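Local coordinates for probable glutamine-binding lipoprotein GlnH (GLNBP) (Mycobacterium tuberculosis, PDB 6H20) that binds amino acids such as asparagine and glutamate and, as an aspartate-specific solute-binding lipoprotein, probably regulates protein kinase G to control glutamate metabolism, at residues A[7-12]-A[182-187]; A[46-51]-A[88-93]; A[51-56]-A[114-119]; A[163-168]-A[201-206]. One frame throughout, in Å; residues are numbered along the deposited sequence.

Interaction 1 (A[7-12]-A[182-187]); sequences MEIMPP and PPVIVS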
loop_
_atom_site.group_PDB
_atom_site.type_symbol
_atom_site.label_atom_id
_atom_site.label_comp_id
_atom_site.label_asym_id
_atom_site.label_seq_id
_atom_site.Cartn_x
_atom_site.Cartn_y
_atom_site.Cartn_z
ATOM N N MET A 7 -16.858 10.288 -5.843
ATOM C CA MET A 7 -17.593 9.134 -5.337
ATOM C C MET A 7 -18.530 8.592 -6.410
ATOM O O MET A 7 -19.315 9.342 -7.006
ATOM C CB MET A 7 -18.393 9.561 -4.106
ATOM C CG MET A 7 -19.224 8.480 -3.438
ATOM S SD MET A 7 -20.021 9.170 -1.961
ATOM C CE MET A 7 -18.560 9.743 -1.102
ATOM N N GLU A 8 -18.458 7.289 -6.657
ATOM C CA GLU A 8 -19.237 6.656 -7.711
ATOM C C GLU A 8 -19.881 5.392 -7.170
ATOM O O GLU A 8 -19.188 4.519 -6.638
ATOM C CB GLU A 8 -18.334 6.279 -8.895
ATOM C CG GLU A 8 -17.544 7.441 -9.454
ATOM C CD GLU A 8 -16.455 7.009 -10.416
ATOM O OE1 GLU A 8 -16.482 5.854 -10.881
ATOM O OE2 GLU A 8 -15.563 7.834 -10.690
ATOM N N ILE A 9 -21.194 5.279 -7.322
ATOM C CA ILE A 9 -21.864 3.998 -7.119
ATOM C C ILE A 9 -21.690 3.161 -8.383
ATOM O O ILE A 9 -22.185 3.521 -9.458
ATOM C CB ILE A 9 -23.345 4.200 -6.763
ATOM C CG1 ILE A 9 -23.492 5.129 -5.551
ATOM C CG2 ILE A 9 -24.019 2.854 -6.518
ATOM C CD1 ILE A 9 -24.904 5.694 -5.359
ATOM N N MET A 10 -20.963 2.047 -8.269
ATOM C CA MET A 10 -20.607 1.267 -9.441
ATOM C C MET A 10 -21.821 0.493 -9.971
ATOM O O MET A 10 -22.747 0.189 -9.215
ATOM C CB MET A 10 -19.479 0.303 -9.081
ATOM C CG MET A 10 -18.142 1.011 -8.906
ATOM S SD MET A 10 -16.763 -0.084 -8.489
ATOM C CE MET A 10 -17.426 -1.684 -8.905
ATOM N N PRO A 11 -21.851 0.180 -11.269
ATOM C CA PRO A 11 -22.998 -0.569 -11.825
ATOM C C PRO A 11 -23.048 -1.967 -11.241
ATOM O O PRO A 11 -21.993 -2.570 -10.998
ATOM C CB PRO A 11 -22.712 -0.623 -13.336
ATOM C CG PRO A 11 -21.417 0.032 -13.564
ATOM C CD PRO A 11 -20.791 0.421 -12.259
ATOM N N PRO A 12 -24.237 -2.516 -10.993
ATOM C CA PRO A 12 -24.309 -3.881 -10.456
ATOM C C PRO A 12 -23.754 -4.877 -11.461
ATOM O O PRO A 12 -24.126 -4.878 -12.635
ATOM C CB PRO A 12 -25.808 -4.098 -10.210
ATOM C CG PRO A 12 -26.438 -2.740 -10.296
ATOM C CD PRO A 12 -25.570 -1.933 -11.208
ATOM N N PRO A 182 -23.684 -9.487 -4.340
ATOM C CA PRO A 182 -22.741 -8.377 -4.253
ATOM C C PRO A 182 -23.179 -7.350 -3.226
ATOM O O PRO A 182 -24.384 -7.165 -2.976
ATOM C CB PRO A 182 -22.770 -7.781 -5.674
ATOM C CG PRO A 182 -23.181 -8.939 -6.544
ATOM C CD PRO A 182 -24.211 -9.650 -5.704
ATOM N N PRO A 183 -22.235 -6.653 -2.608
ATOM C CA PRO A 183 -22.560 -5.386 -1.959
ATOM C C PRO A 183 -22.945 -4.367 -3.016
ATOM O O PRO A 183 -22.741 -4.562 -4.218
ATOM C CB PRO A 183 -21.237 -4.973 -1.300
ATOM C CG PRO A 183 -20.290 -6.110 -1.512
ATOM C CD PRO A 183 -20.786 -6.880 -2.673
ATOM N N VAL A 184 -23.509 -3.260 -2.549
ATOM C CA VAL A 184 -23.529 -2.036 -3.342
ATOM C C VAL A 184 -22.133 -1.436 -3.240
ATOM O O VAL A 184 -21.684 -1.077 -2.148
ATOM C CB VAL A 184 -24.583 -1.059 -2.804
ATOM C CG1 VAL A 184 -24.453 0.285 -3.501
ATOM C CG2 VAL A 184 -25.980 -1.641 -2.969
ATOM N N ILE A 185 -21.425 -1.351 -4.358
ATOM C CA ILE A 185 -20.022 -0.951 -4.322
ATOM C C ILE A 185 -19.918 0.533 -4.627
ATOM O O ILE A 185 -20.347 0.987 -5.697
ATOM C CB ILE A 185 -19.160 -1.786 -5.275
ATOM C CG1 ILE A 185 -19.310 -3.286 -4.951
ATOM C CG2 ILE A 185 -17.694 -1.349 -5.162
ATOM C CD1 ILE A 185 -18.528 -4.209 -5.903
ATOM N N VAL A 186 -19.363 1.283 -3.681
ATOM C CA VAL A 186 -19.144 2.718 -3.800
ATOM C C VAL A 186 -17.642 2.925 -3.908
ATOM O O VAL A 186 -16.888 2.516 -3.016
ATOM C CB VAL A 186 -19.712 3.462 -2.581
ATOM C CG1 VAL A 186 -19.440 4.963 -2.696
ATOM C CG2 VAL A 186 -21.202 3.177 -2.429
ATOM N N SER A 187 -17.188 3.523 -5.005
ATOM C CA SER A 187 -15.758 3.708 -5.198
ATOM C C SER A 187 -15.382 5.181 -5.082
ATOM O O SER A 187 -16.193 6.070 -5.365
ATOM C CB SER A 187 -15.263 3.086 -6.509
ATOM O OG SER A 187 -15.655 3.832 -7.656
HETATM O O HOH W 1 -23.034 -1.313 -6.957
#
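Met10 carries its thioether across Ile185 at a slant, SD lying 3.7 Å from Ile185 CG2 while CE rests near CB and CG2 of the same isoleucine. Beside that pair the backbones are joined as a short antiparallel strand pair. Glu8 and Ser187 exchange two hydrogen bonds, Glu8 N to Ser187 O at 2.9 Å and Ser187 N to Glu8 O at 2.8 Å. Met10 N then bonds to Ile185 O at 2.8 Å, and beyond this bond a water takes over, donating to Met10 O and accepting from Ile185 N. Ile9 and Val186 form the non-hydrogen-bonded pair between. On their face Met7, with CG anti to the backbone N (chi1 -180°), brings CG to 3.6 Å from Val186 CG1, and Ile9 CG2 approaches Val184 CG1 at 4.0 Å. Further out, Leu173 of helix 171-176 packs on both Met10 and Ile185, and Ser187 OG is held by Arg168. Strand 184-188 is paired on its other side with strand 163-167. Because main-chain N-H and C=O groups and a bridging water do the joining, the pairing depends little on the polar ends of side chains, and apolar contacts add to it on both faces.

Interaction 2 (A[46-51]-A[88-93]); sequences DIRARG and DIFGVP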
loop_
_atom_site.group_PDB
_atom_site.type_symbol
_atom_site.label_atom_id
_atom_site.label_comp_id
_atom_site.label_asym_id
_atom_site.label_seq_id
_atom_site.Cartn_x
_atom_site.Cartn_y
_atom_site.Cartn_z
ATOM N N ASP A 46 22.147 7.555 -11.795
ATOM C CA ASP A 46 21.271 8.535 -12.426
ATOM C C ASP A 46 20.416 9.251 -11.393
ATOM O O ASP A 46 20.190 10.466 -11.495
ATOM C CB ASP A 46 20.399 7.858 -13.483
ATOM C CG ASP A 46 21.196 7.424 -14.701
ATOM O OD1 ASP A 46 22.334 7.917 -14.882
ATOM O OD2 ASP A 46 20.681 6.598 -15.485
ATOM N N ILE A 47 19.925 8.516 -10.394
ATOM C CA ILE A 47 19.168 9.140 -9.314
ATOM C C ILE A 47 20.056 10.110 -8.553
ATOM O O ILE A 47 19.679 11.257 -8.288
ATOM C CB ILE A 47 18.579 8.064 -8.386
ATOM C CG1 ILE A 47 17.489 7.272 -9.115
ATOM C CG2 ILE A 47 18.035 8.700 -7.115
ATOM C CD1 ILE A 47 17.089 5.984 -8.408
ATOM N N ARG A 48 21.264 9.663 -8.208
ATOM C CA ARG A 48 22.192 10.509 -7.473
ATOM C C ARG A 48 22.492 11.792 -8.238
ATOM O O ARG A 48 22.543 12.877 -7.646
ATOM C CB ARG A 48 23.478 9.725 -7.204
ATOM C CG ARG A 48 24.177 10.097 -5.914
ATOM C CD ARG A 48 25.281 9.104 -5.594
ATOM N NE ARG A 48 26.111 8.815 -6.763
ATOM C CZ ARG A 48 26.232 7.611 -7.319
ATOM N NH1 ARG A 48 25.570 6.572 -6.819
ATOM N NH2 ARG A 48 27.012 7.447 -8.383
ATOM N N ALA A 49 22.666 11.693 -9.561
ATOM C CA ALA A 49 22.943 12.876 -10.369
ATOM C C ALA A 49 21.748 13.811 -10.429
ATOM O O ALA A 49 21.921 15.026 -10.594
ATOM C CB ALA A 49 23.363 12.470 -11.781
ATOM N N ARG A 50 20.531 13.275 -10.320
ATOM C CA ARG A 50 19.349 14.129 -10.275
ATOM C C ARG A 50 19.181 14.817 -8.929
ATOM O O ARG A 50 18.350 15.727 -8.820
ATOM C CB ARG A 50 18.080 13.346 -10.631
ATOM C CG ARG A 50 17.930 13.039 -12.116
ATOM C CD ARG A 50 16.534 12.531 -12.448
ATOM N NE ARG A 50 16.318 11.163 -11.973
ATOM C CZ ARG A 50 16.662 10.073 -12.653
ATOM N NH1 ARG A 50 17.236 10.182 -13.844
ATOM N NH2 ARG A 50 16.428 8.869 -12.142
ATOM N N GLY A 51 19.950 14.414 -7.916
ATOM C CA GLY A 51 20.006 15.119 -6.656
ATOM C C GLY A 51 18.961 14.708 -5.648
ATOM O O GLY A 51 19.041 15.134 -4.487
ATOM N N ASP A 88 20.318 5.230 1.627
ATOM C CA ASP A 88 21.310 4.374 0.979
ATOM C C ASP A 88 21.901 5.039 -0.264
ATOM O O ASP A 88 23.072 4.799 -0.593
ATOM C CB ASP A 88 20.685 3.029 0.606
ATOM C CG ASP A 88 20.569 2.076 1.787
ATOM O OD1 ASP A 88 20.854 2.485 2.923
ATOM O OD2 ASP A 88 20.198 0.912 1.553
ATOM N N ILE A 89 21.128 5.873 -0.963
ATOM C CA ILE A 89 21.643 6.528 -2.167
ATOM C C ILE A 89 22.526 7.709 -1.803
ATOM O O ILE A 89 23.632 7.868 -2.341
ATOM C CB ILE A 89 20.495 6.954 -3.104
ATOM C CG1 ILE A 89 19.680 5.740 -3.556
ATOM C CG2 ILE A 89 21.038 7.732 -4.312
ATOM C CD1 ILE A 89 18.416 6.088 -4.345
ATOM N N PHE A 90 22.050 8.558 -0.896
ATOM C CA PHE A 90 22.641 9.864 -0.654
ATOM C C PHE A 90 23.398 9.982 0.657
ATOM O O PHE A 90 24.132 10.963 0.836
ATOM C CB PHE A 90 21.549 10.941 -0.681
ATOM C CG PHE A 90 20.909 11.108 -2.021
ATOM C CD1 PHE A 90 21.542 11.837 -3.015
ATOM C CD2 PHE A 90 19.689 10.524 -2.301
ATOM C CE1 PHE A 90 20.962 11.993 -4.254
ATOM C CE2 PHE A 90 19.100 10.685 -3.550
ATOM C CZ PHE A 90 19.748 11.416 -4.528
ATOM N N GLY A 91 23.239 9.036 1.577
ATOM C CA GLY A 91 23.855 9.107 2.879
ATOM C C GLY A 91 22.946 9.640 3.966
ATOM O O GLY A 91 23.162 9.326 5.143
ATOM N N VAL A 92 21.948 10.440 3.599
ATOM C CA VAL A 92 20.908 10.900 4.525
ATOM C C VAL A 92 19.559 10.791 3.841
ATOM O O VAL A 92 19.458 10.826 2.606
ATOM C CB VAL A 92 21.145 12.361 4.972
ATOM C CG1 VAL A 92 22.481 12.495 5.688
ATOM C CG2 VAL A 92 21.086 13.302 3.781
ATOM N N PRO A 93 18.486 10.645 4.628
ATOM C CA PRO A 93 17.168 10.385 4.026
ATOM C C PRO A 93 16.452 11.592 3.424
ATOM O O PRO A 93 15.406 11.398 2.790
ATOM C CB PRO A 93 16.356 9.790 5.190
ATOM C CG PRO A 93 17.036 10.263 6.424
ATOM C CD PRO A 93 18.490 10.417 6.086
HETATM O O HOH W 2 24.925 6.221 -4.174
#
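The last turns of helices 45-50 and 77-90 meet with Arg48 and Ile89 as the nearest backbone positions, their CA atoms 6.7 Å apart, and each helix is left through a glycine of positive phi, Gly51 and Gly91. No direct hydrogen bond joins the two segments, and the side chains do the work. Ile47 CG2 touches Ile89 CD1 at 3.8 Å, the two side chains crossing at about a right angle. Phe90 contributes the largest share of the contact. Its CG stands anti to the carbonyl carbon (chi1 -65°), and the far end of the ring reaches Gly51, where the chain leaves the first helix, CZ lying 3.6 Å from Gly51 C. Ile47 O sits at the edge of the ring, near its plane, 3.8 Å from CZ, while Ile89 CG2 lies over one ring face, offset toward the rim. Arg48 runs past Phe90 in the opposite direction, with its guanidinium plane 71° from the ring. Its NH1 gives one bond to a water, 2.7 Å away, that in turn donates to Ile89 O, and another to Asp41 O. Leu53 of strand 53-57 lies against both isoleucines, with Leu246 and Phe249 of helix 244-259 closing over Ile47 and Ile89 respectively. This is helix-end packing beside an alpha/beta sheet, in one lobe of a periplasmic-binding-protein fold and away from the ligand.

Interaction 3 (A[51-56]-A[114-119]); sequences GRLIVG and QVDIVV
Val115 fits its CG1 methyl against the bare backbone of Gly56, 3.9 Å from both its N and its CA. Val118 CG1 comes up to Gly56 O at 3.7 Å, so the two valines close round the glycine backbone. Next to it Ile54 CG2 settles over the chain at Gln114 and Val115, and Asp116 CB fills the step between Leu53 CD1, 3.7 Å away, and Ile54 O. On the face of Val55, Ile117 holds CG1 between its backbone N and carbonyl carbon (chi1 64°), which sets it side by side with Val55 and lets CD1 butt against Leu53 CD2 at 3.8 Å. The backbones lock this relief in place. Gly56 N bonds to Ile117 O at 2.8 Å and Val119 N to Gly56 O at 3.1 Å. Before the Val55-Ile117 pairing begins, the Asp116 carboxylate stands in for a main-chain acceptor: Ile54 N meets OD2 at 2.8 Å, on the anti side, 20° out of the carboxylate plane, while Asp116 N returns a bond to Ile54 O. A water also donates to OD2, and Arg50 forms a salt bridge with OD1. Parallel strands 53-57 and 117-118, backed by helices 77-90 and 106-111, form part of the alpha/beta core of one solute-binding-protein lobe, whose Arg106 lies against Val118.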
loop_
_atom_site.group_PDB
_atom_site.type_symbol
_atom_site.label_atom_id
_atom_site.label_comp_id
_atom_site.label_asym_id
_atom_site.label_seq_id
_atom_site.Cartn_x
_atom_site.Cartn_y
_atom_site.Cartn_z
ATOM N N GLY A 51 19.950 14.414 -7.916
ATOM C CA GLY A 51 20.006 15.119 -6.656
ATOM C C GLY A 51 18.961 14.708 -5.648
ATOM O O GLY A 51 19.041 15.134 -4.487
ATOM N N ARG A 52 17.987 13.897 -6.048
ATOM C CA ARG A 52 16.953 13.452 -5.125
ATOM C C ARG A 52 16.258 12.232 -5.704
ATOM O O ARG A 52 16.227 12.033 -6.925
ATOM C CB ARG A 52 15.921 14.553 -4.830
ATOM C CG ARG A 52 14.861 14.738 -5.915
ATOM C CD ARG A 52 15.423 15.408 -7.166
ATOM N NE ARG A 52 14.355 15.942 -8.010
ATOM C CZ ARG A 52 14.522 16.319 -9.275
ATOM N NH1 ARG A 52 15.719 16.221 -9.842
ATOM N NH2 ARG A 52 13.496 16.794 -9.970
ATOM N N LEU A 53 15.712 11.419 -4.804
ATOM C CA LEU A 53 14.863 10.289 -5.155
ATOM C C LEU A 53 13.428 10.781 -5.299
ATOM O O LEU A 53 12.916 11.472 -4.410
ATOM C CB LEU A 53 14.933 9.249 -4.034
ATOM C CG LEU A 53 14.098 7.976 -4.169
ATOM C CD1 LEU A 53 14.684 7.097 -5.276
ATOM C CD2 LEU A 53 14.040 7.203 -2.845
ATOM N N ILE A 54 12.789 10.450 -6.421
ATOM C CA ILE A 54 11.410 10.867 -6.680
ATOM C C ILE A 54 10.494 9.698 -6.348
ATOM O O ILE A 54 10.600 8.620 -6.950
ATOM C CB ILE A 54 11.224 11.346 -8.126
ATOM C CG1 ILE A 54 12.184 12.504 -8.411
ATOM C CG2 ILE A 54 9.771 11.754 -8.368
ATOM C CD1 ILE A 54 12.282 12.887 -9.878
ATOM N N VAL A 55 9.604 9.917 -5.375
ATOM C CA VAL A 55 8.820 8.863 -4.740
ATOM C C VAL A 55 7.346 9.123 -5.008
ATOM O O VAL A 55 6.839 10.204 -4.696
ATOM C CB VAL A 55 9.077 8.842 -3.224
ATOM C CG1 VAL A 55 8.228 7.763 -2.539
ATOM C CG2 VAL A 55 10.556 8.627 -2.930
ATOM N N GLY A 56 6.652 8.110 -5.525
ATOM C CA GLY A 56 5.218 8.207 -5.745
ATOM C C GLY A 56 4.452 7.710 -4.535
ATOM O O GLY A 56 4.703 6.606 -4.039
ATOM N N GLN A 114 7.792 8.346 -14.444
ATOM C CA GLN A 114 7.499 9.610 -13.786
ATOM C C GLN A 114 7.968 9.650 -12.336
ATOM O O GLN A 114 8.012 10.735 -11.748
ATOM C CB GLN A 114 5.999 9.900 -13.844
ATOM C CG GLN A 114 5.458 10.089 -15.249
ATOM C CD GLN A 114 3.964 10.341 -15.249
ATOM O OE1 GLN A 114 3.243 9.848 -14.386
ATOM N NE2 GLN A 114 3.493 11.116 -16.219
ATOM N N VAL A 115 8.303 8.498 -11.748
ATOM C CA VAL A 115 8.892 8.421 -10.419
ATOM C C VAL A 115 9.959 7.343 -10.467
ATOM O O VAL A 115 9.943 6.463 -11.329
ATOM C CB VAL A 115 7.857 8.067 -9.327
ATOM C CG1 VAL A 115 6.768 9.131 -9.238
ATOM C CG2 VAL A 115 7.236 6.698 -9.592
ATOM N N ASP A 116 10.895 7.411 -9.518
ATOM C CA ASP A 116 11.861 6.325 -9.394
ATOM C C ASP A 116 11.222 5.105 -8.736
ATOM O O ASP A 116 11.443 3.965 -9.172
ATOM C CB ASP A 116 13.068 6.772 -8.568
ATOM C CG ASP A 116 13.821 7.939 -9.190
ATOM O OD1 ASP A 116 14.241 7.832 -10.366
ATOM O OD2 ASP A 116 14.027 8.959 -8.493
ATOM N N ILE A 117 10.458 5.320 -7.669
ATOM C CA ILE A 117 9.819 4.235 -6.938
ATOM C C ILE A 117 8.438 4.690 -6.495
ATOM O O ILE A 117 8.170 5.889 -6.356
ATOM C CB ILE A 117 10.632 3.763 -5.708
ATOM C CG1 ILE A 117 10.756 4.878 -4.662
ATOM C CG2 ILE A 117 12.017 3.261 -6.141
ATOM C CD1 ILE A 117 11.510 4.455 -3.395
ATOM N N VAL A 118 7.548 3.721 -6.305
ATOM C CA VAL A 118 6.267 3.935 -5.630
ATOM C C VAL A 118 6.359 3.222 -4.290
ATOM O O VAL A 118 6.665 2.025 -4.239
ATOM C CB VAL A 118 5.093 3.384 -6.453
ATOM C CG1 VAL A 118 3.810 3.342 -5.615
ATOM C CG2 VAL A 118 4.868 4.228 -7.710
ATOM N N VAL A 119 6.138 3.952 -3.208
ATOM C CA VAL A 119 6.004 3.363 -1.875
ATOM C C VAL A 119 4.642 3.834 -1.392
ATOM O O VAL A 119 4.500 4.929 -0.830
ATOM C CB VAL A 119 7.122 3.767 -0.910
ATOM C CG1 VAL A 119 7.082 2.882 0.341
ATOM C CG2 VAL A 119 8.504 3.649 -1.578
HETATM O O HOH W 3 15.664 10.917 -9.298
#

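Interaction 4 (A[163-168]-A[201-206]); sequences RVCVAR and REIDAV
Two parallel strands of the second lobe of this solute-binding protein join here, with an Arg163-Asp204 salt bridge where the strands begin to pair. Arg163 grips Asp204 side-on: NE reaches OD2 at 3.1 Å and NH2 reaches OD1 at 2.9 Å. Both oxygens lie close to the guanidinium plane yet are approached from well above the carboxylate plane, the two planes being 53° apart. A bend at chi3 (-56°) folds the arginine back so that one guanidinium face lies over the Glu202-Ile203 peptide. OD2 is held twice, since its anti lone pair also takes Arg163 N at 2.8 Å, which should hold the carboxylate firmly. Arg163 O likewise receives two donors, Asp204 N and Ala205 N. Further along, Cys165 N bonds to Ala205 O at 2.9 Å, and Ile203 CD1 presses on Cys165 CB at 3.4 Å, a tight fit, beside Val206. Cys165 SG is tied by a disulfide to Cys194 of helix 191-199. That helix covers this face, with Ala197 and Leu198 on Ile203 and the ligand-binding Trp191 on Val206; its Schellman end at Arg201 leads into strand 205-207, while strand 184-188 flanks strand 163-167 on the other side.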
loop_
_atom_site.group_PDB
_atom_site.type_symbol
_atom_site.label_atom_id
_atom_site.label_comp_id
_atom_site.label_asym_id
_atom_site.label_seq_id
_atom_site.Cartn_x
_atom_site.Cartn_y
_atom_site.Cartn_z
ATOM N N ARG A 163 -23.723 -1.036 1.513
ATOM C CA ARG A 163 -22.890 -0.077 0.787
ATOM C C ARG A 163 -21.459 -0.185 1.306
ATOM O O ARG A 163 -21.180 0.166 2.452
ATOM C CB ARG A 163 -23.433 1.343 0.951
ATOM C CG ARG A 163 -24.802 1.561 0.317
ATOM C CD ARG A 163 -25.449 2.832 0.846
ATOM N NE ARG A 163 -25.537 2.820 2.299
ATOM C CZ ARG A 163 -25.812 3.888 3.044
ATOM N NH1 ARG A 163 -26.026 5.064 2.463
ATOM N NH2 ARG A 163 -25.872 3.779 4.366
ATOM N N VAL A 164 -20.550 -0.658 0.459
ATOM C CA VAL A 164 -19.160 -0.895 0.836
ATOM C C VAL A 164 -18.273 -0.004 -0.019
ATOM O O VAL A 164 -18.366 -0.031 -1.252
ATOM C CB VAL A 164 -18.790 -2.373 0.638
ATOM C CG1 VAL A 164 -17.334 -2.613 0.978
ATOM C CG2 VAL A 164 -19.699 -3.259 1.478
ATOM N N CYS A 165 -17.400 0.758 0.635
ATOM C CA CYS A 165 -16.513 1.700 -0.038
ATOM C C CYS A 165 -15.147 1.084 -0.306
ATOM O O CYS A 165 -14.553 0.443 0.574
ATOM C CB CYS A 165 -16.347 2.948 0.829
ATOM S SG CYS A 165 -15.457 4.314 0.025
ATOM N N VAL A 166 -14.635 1.329 -1.521
ATOM C CA VAL A 166 -13.283 0.939 -1.920
ATOM C C VAL A 166 -12.697 2.045 -2.782
ATOM O O VAL A 166 -13.415 2.733 -3.512
ATOM C CB VAL A 166 -13.227 -0.397 -2.698
ATOM C CG1 VAL A 166 -13.521 -1.566 -1.769
ATOM C CG2 VAL A 166 -14.175 -0.348 -3.877
ATOM N N ALA A 167 -11.382 2.197 -2.725
ATOM C CA ALA A 167 -10.725 3.122 -3.639
ATOM C C ALA A 167 -10.538 2.468 -5.001
ATOM O O ALA A 167 -10.265 1.267 -5.101
ATOM C CB ALA A 167 -9.370 3.563 -3.088
ATOM N N ARG A 168 -10.690 3.263 -6.055
ATOM C CA ARG A 168 -10.495 2.741 -7.395
ATOM C C ARG A 168 -9.030 2.355 -7.590
ATOM O O ARG A 168 -8.123 2.944 -6.994
ATOM C CB ARG A 168 -10.950 3.778 -8.429
ATOM C CG ARG A 168 -12.473 3.865 -8.525
ATOM C CD ARG A 168 -12.954 4.763 -9.659
ATOM N NE ARG A 168 -12.682 6.179 -9.417
ATOM C CZ ARG A 168 -13.406 6.967 -8.626
ATOM N NH1 ARG A 168 -14.452 6.484 -7.962
ATOM N NH2 ARG A 168 -13.075 8.251 -8.491
ATOM N N ARG A 201 -22.403 8.785 6.995
ATOM C CA ARG A 201 -23.404 7.724 6.838
ATOM C C ARG A 201 -23.876 7.577 5.391
ATOM O O ARG A 201 -25.037 7.249 5.133
ATOM C CB ARG A 201 -24.580 7.903 7.808
ATOM C CG ARG A 201 -24.133 8.131 9.239
ATOM C CD ARG A 201 -25.260 7.886 10.225
ATOM N NE ARG A 201 -24.772 7.287 11.466
ATOM C CZ ARG A 201 -24.571 7.962 12.595
ATOM N NH1 ARG A 201 -24.817 9.263 12.645
ATOM N NH2 ARG A 201 -24.128 7.333 13.676
ATOM N N GLU A 202 -22.970 7.803 4.439
ATOM C CA GLU A 202 -23.247 7.600 3.024
ATOM C C GLU A 202 -22.884 6.201 2.562
ATOM O O GLU A 202 -23.165 5.848 1.408
ATOM C CB GLU A 202 -22.486 8.634 2.197
ATOM C CG GLU A 202 -22.930 10.044 2.512
ATOM C CD GLU A 202 -22.065 11.098 1.869
ATOM O OE1 GLU A 202 -20.917 10.790 1.489
ATOM O OE2 GLU A 202 -22.537 12.249 1.754
ATOM N N ILE A 203 -22.268 5.410 3.442
ATOM C CA ILE A 203 -21.912 4.020 3.193
ATOM C C ILE A 203 -22.082 3.269 4.511
ATOM O O ILE A 203 -22.314 3.862 5.565
ATOM C CB ILE A 203 -20.456 3.873 2.693
ATOM C CG1 ILE A 203 -19.516 4.523 3.710
ATOM C CG2 ILE A 203 -20.286 4.488 1.301
ATOM C CD1 ILE A 203 -18.041 4.244 3.458
ATOM N N ASP A 204 -21.924 1.948 4.456
ATOM C CA ASP A 204 -22.082 1.114 5.641
ATOM C C ASP A 204 -20.785 0.502 6.148
ATOM O O ASP A 204 -20.676 0.216 7.350
ATOM C CB ASP A 204 -23.084 -0.006 5.351
ATOM C CG ASP A 204 -24.416 0.539 4.901
ATOM O OD1 ASP A 204 -25.015 1.315 5.678
ATOM O OD2 ASP A 204 -24.838 0.227 3.768
ATOM N N ALA A 205 -19.797 0.315 5.278
ATOM C CA ALA A 205 -18.538 -0.281 5.690
ATOM C C ALA A 205 -17.464 0.070 4.673
ATOM O O ALA A 205 -17.755 0.481 3.544
ATOM C CB ALA A 205 -18.661 -1.804 5.814
ATOM N N VAL A 206 -16.213 -0.093 5.095
ATOM C CA VAL A 206 -15.053 0.036 4.220
ATOM C C VAL A 206 -14.318 -1.295 4.248
ATOM O O VAL A 206 -14.226 -1.926 5.303
ATOM C CB VAL A 206 -14.128 1.163 4.719
ATOM C CG1 VAL A 206 -12.973 1.390 3.738
ATOM C CG2 VAL A 206 -14.918 2.436 4.895
HETATM O O HOH W 4 -26.691 5.008 7.106
#

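Overall arrangement
The four contacts fall into two groups at opposite ends of the molecule. Interactions 2 and 3, with centres 11 Å apart, share Gly51, where helix 45-50 runs on into strand 53-57; the Arg50-Asp116 salt bridge also joins them. The centres of interactions 1 and 4 lie about 8 Å apart, on neighbouring strands 184-188 and 163-167. Between the groups the separation is large, about 31 Å from centre to centre for interactions 3 and 4. Along the chain, interactions 2 and 3 close before interaction 4 opens, and both are nested within the loop closed by interaction 1; the segments of interactions 2 and 3 alternate, as do those of 1 and 4. This is consistent with the two-lobed architecture of solute-binding proteins, the asparagine lying between the lobes.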